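Long-range contact in putative enoyl-CoA hydratase/isomerase (Mycobacterium abscessus, PDB 4MI2), which probably isomerises the ring-epoxide of phenylacetyl-CoA during phenylacetate degradation, as a member of the enoyl-CoA hydratase/isomerase (crotonase) family: residues B[54-59]-B[105-110]. Residues are numbered along the deposited sequence; the frame is centred on the assembly and turned at random.
Sequences RAVVMS and VPVVVA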
ATOM      1  N   ARG B  54      -4.873  27.811   9.082  1.00 20.57           N
ATOM      2  CA  ARG B  54      -5.288  27.214   7.800  1.00 20.46           C
ATOM      3  C   ARG B  54      -4.227  26.252   7.224  1.00 20.05           C
ATOM      4  O   ARG B  54      -4.478  25.522   6.257  1.00 19.80           O
ATOM      5  CB  ARG B  54      -5.702  28.309   6.786  1.00 20.72           C
ATOM      6  CG  ARG B  54      -6.426  29.504   7.422  1.00 21.14           C
ATOM      7  CD  ARG B  54      -7.501  30.254   6.623  1.00 21.43           C
ATOM      8  NE  ARG B  54      -7.639  29.965   5.193  1.00 21.51           N
ATOM      9  CZ  ARG B  54      -7.730  30.878   4.215  1.00 21.82           C
ATOM     10  NH1 ARG B  54      -7.642  32.183   4.467  1.00 22.15           N
ATOM     11  NH2 ARG B  54      -7.893  30.482   2.953  1.00 21.73           N
ATOM     12  N   ALA B  55      -3.047  26.253   7.833  1.00 19.90           N
ATOM     13  CA  ALA B  55      -1.993  25.284   7.512  1.00 19.64           C
ATOM     14  C   ALA B  55      -0.942  25.320   8.608  1.00 19.43           C
ATOM     15  O   ALA B  55      -0.835  26.301   9.344  1.00 19.43           O
ATOM     16  CB  ALA B  55      -1.352  25.582   6.158  1.00 19.62           C
ATOM     17  N   VAL B  56      -0.170  24.241   8.693  1.00 19.23           N
ATOM     18  CA  VAL B  56       0.873  24.094   9.694  1.00 19.18           C
ATOM     19  C   VAL B  56       2.187  23.755   8.995  1.00 19.36           C
ATOM     20  O   VAL B  56       2.214  22.974   8.037  1.00 19.05           O
ATOM     21  CB  VAL B  56       0.526  22.983  10.699  1.00 18.98           C
ATOM     22  CG1 VAL B  56       1.652  22.764  11.699  1.00 18.93           C
ATOM     23  CG2 VAL B  56      -0.766  23.319  11.417  1.00 19.23           C
ATOM     24  N   VAL B  57       3.270  24.363   9.466  1.00 19.71           N
ATOM     25  CA  VAL B  57       4.594  24.007   8.995  1.00 19.94           C
ATOM     26  C   VAL B  57       5.470  23.654  10.197  1.00 20.21           C
ATOM     27  O   VAL B  57       5.578  24.409  11.170  1.00 20.42           O
ATOM     28  CB  VAL B  57       5.226  25.079   8.070  1.00 20.28           C
ATOM     29  CG1 VAL B  57       5.188  26.466   8.689  1.00 20.53           C
ATOM     30  CG2 VAL B  57       6.653  24.692   7.683  1.00 20.29           C
ATOM     31  N   MET B  58       6.064  22.473  10.111  1.00 20.27           N
ATOM     32  CA  MET B  58       6.930  21.936  11.139  1.00 20.55           C
ATOM     33  C   MET B  58       8.365  22.001  10.594  1.00 20.07           C
ATOM     34  O   MET B  58       8.629  21.548   9.481  1.00 19.59           O
ATOM     35  CB  MET B  58       6.488  20.496  11.429  1.00 21.08           C
ATOM     36  CG  MET B  58       6.686  19.996  12.848  1.00 21.98           C
ATOM     37  SD  MET B  58       5.420  18.786  13.352  1.00 22.72           S
ATOM     38  CE  MET B  58       5.457  17.615  11.984  1.00 22.51           C
ATOM     39  N   SER B  59       9.273  22.604  11.364  1.00 19.94           N
ATOM     40  CA  SER B  59      10.677  22.703  10.982  1.00 20.00           C
ATOM     41  C   SER B  59      11.582  22.597  12.202  1.00 19.95           C
ATOM     42  O   SER B  59      11.100  22.413  13.319  1.00 19.53           O
ATOM     43  CB  SER B  59      10.936  24.017  10.225  1.00 20.34           C
ATOM     44  OG  SER B  59      10.633  25.139  11.029  1.00 20.41           O
ATOM     45  N   VAL B 105      -6.249  20.705   9.284  1.00 19.18           N
ATOM     46  CA  VAL B 105      -5.736  21.420   8.115  1.00 18.97           C
ATOM     47  C   VAL B 105      -4.436  20.768   7.645  1.00 18.56           C
ATOM     48  O   VAL B 105      -3.926  19.863   8.313  1.00 18.30           O
ATOM     49  CB  VAL B 105      -5.574  22.936   8.402  1.00 19.11           C
ATOM     50  CG1 VAL B 105      -6.846  23.471   9.056  1.00 19.42           C
ATOM     51  CG2 VAL B 105      -4.366  23.228   9.279  1.00 18.92           C
ATOM     52  N   PRO B 106      -3.917  21.189   6.477  1.00 18.35           N
ATOM     53  CA  PRO B 106      -2.713  20.556   5.956  1.00 17.98           C
ATOM     54  C   PRO B 106      -1.472  20.822   6.801  1.00 17.62           C
ATOM     55  O   PRO B 106      -1.289  21.924   7.285  1.00 17.55           O
ATOM     56  CB  PRO B 106      -2.566  21.176   4.563  1.00 18.30           C
ATOM     57  CG  PRO B 106      -3.955  21.593   4.184  1.00 18.54           C
ATOM     58  CD  PRO B 106      -4.543  22.072   5.475  1.00 18.62           C
ATOM     59  N   VAL B 107      -0.634  19.800   6.968  1.00 17.32           N
ATOM     60  CA  VAL B 107       0.594  19.901   7.767  1.00 17.10           C
ATOM     61  C   VAL B 107       1.764  19.575   6.866  1.00 16.92           C
ATOM     62  O   VAL B 107       1.779  18.522   6.237  1.00 16.87           O
ATOM     63  CB  VAL B 107       0.594  18.908   8.948  1.00 16.97           C
ATOM     64  CG1 VAL B 107       1.890  19.012   9.747  1.00 16.95           C
ATOM     65  CG2 VAL B 107      -0.603  19.150   9.846  1.00 17.07           C
ATOM     66  N   VAL B 108       2.727  20.492   6.807  1.00 17.05           N
ATOM     67  CA  VAL B 108       3.921  20.367   5.989  1.00 17.01           C
ATOM     68  C   VAL B 108       5.102  20.274   6.935  1.00 16.99           C
ATOM     69  O   VAL B 108       5.103  20.933   7.975  1.00 16.95           O
ATOM     70  CB  VAL B 108       4.105  21.609   5.098  1.00 17.34           C
ATOM     71  CG1 VAL B 108       5.259  21.419   4.117  1.00 17.45           C
ATOM     72  CG2 VAL B 108       2.815  21.929   4.356  1.00 17.52           C
ATOM     73  N   VAL B 109       6.108  19.468   6.581  1.00 16.94           N
ATOM     74  CA  VAL B 109       7.319  19.365   7.389  1.00 16.92           C
ATOM     75  C   VAL B 109       8.573  19.513   6.524  1.00 17.24           C
ATOM     76  O   VAL B 109       8.643  18.999   5.404  1.00 17.21           O
ATOM     77  CB  VAL B 109       7.342  18.069   8.234  1.00 16.67           C
ATOM     78  CG1 VAL B 109       7.399  16.837   7.347  1.00 16.62           C
ATOM     79  CG2 VAL B 109       8.491  18.082   9.238  1.00 16.64           C
ATOM     80  N   ALA B 110       9.532  20.279   7.047  1.00 17.53           N
ATOM     81  CA  ALA B 110      10.824  20.510   6.405  1.00 17.99           C
ATOM     82  C   ALA B 110      11.860  19.689   7.151  1.00 18.07           C
ATOM     83  O   ALA B 110      12.027  19.862   8.360  1.00 18.03           O
ATOM     84  CB  ALA B 110      11.191  21.988   6.458  1.00 18.29           C
TER
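Val108 O accepts a hydrogen bond from Met58 N at 2.8 Å, and the CA of Val57 adds a weaker CA-H...O contact at 3.3 Å. The same pattern alternates along this parallel pair: Val56 N bonds to Pro106 O (2.9 Å), Val108 N to Val56 O, and Ala110 N to Met58 O. Pro106 has no N-H to extend this ladder; its CD lies instead against Arg54 O at 3.5 Å. Beta-branched valines suit these extended, buried strands. Val56, Met58, Val107 and Val109 share one face, where a chi1 of 65° sets CG1 of Val109 between its backbone N and carbonyl carbon and leaves CG2 anti to the N, facing Met58 CB at 3.8 Å; the unbranched Met58 bends back so that its CE also reaches this methyl. Before the strand, Val105 swings CG2 to 3.6 Å from Ala55 N, crossing Val56 at about a right angle. Helices 71-80 and 87-102 lie in the beta-alpha-beta crossover linking these central strands of the crotonase-fold sheet, within which strand 18-23 lies beside 55-60 and strand 128-132 beside 107-111, while helix 195-207 packs on Val57, Pro106 and Ala110.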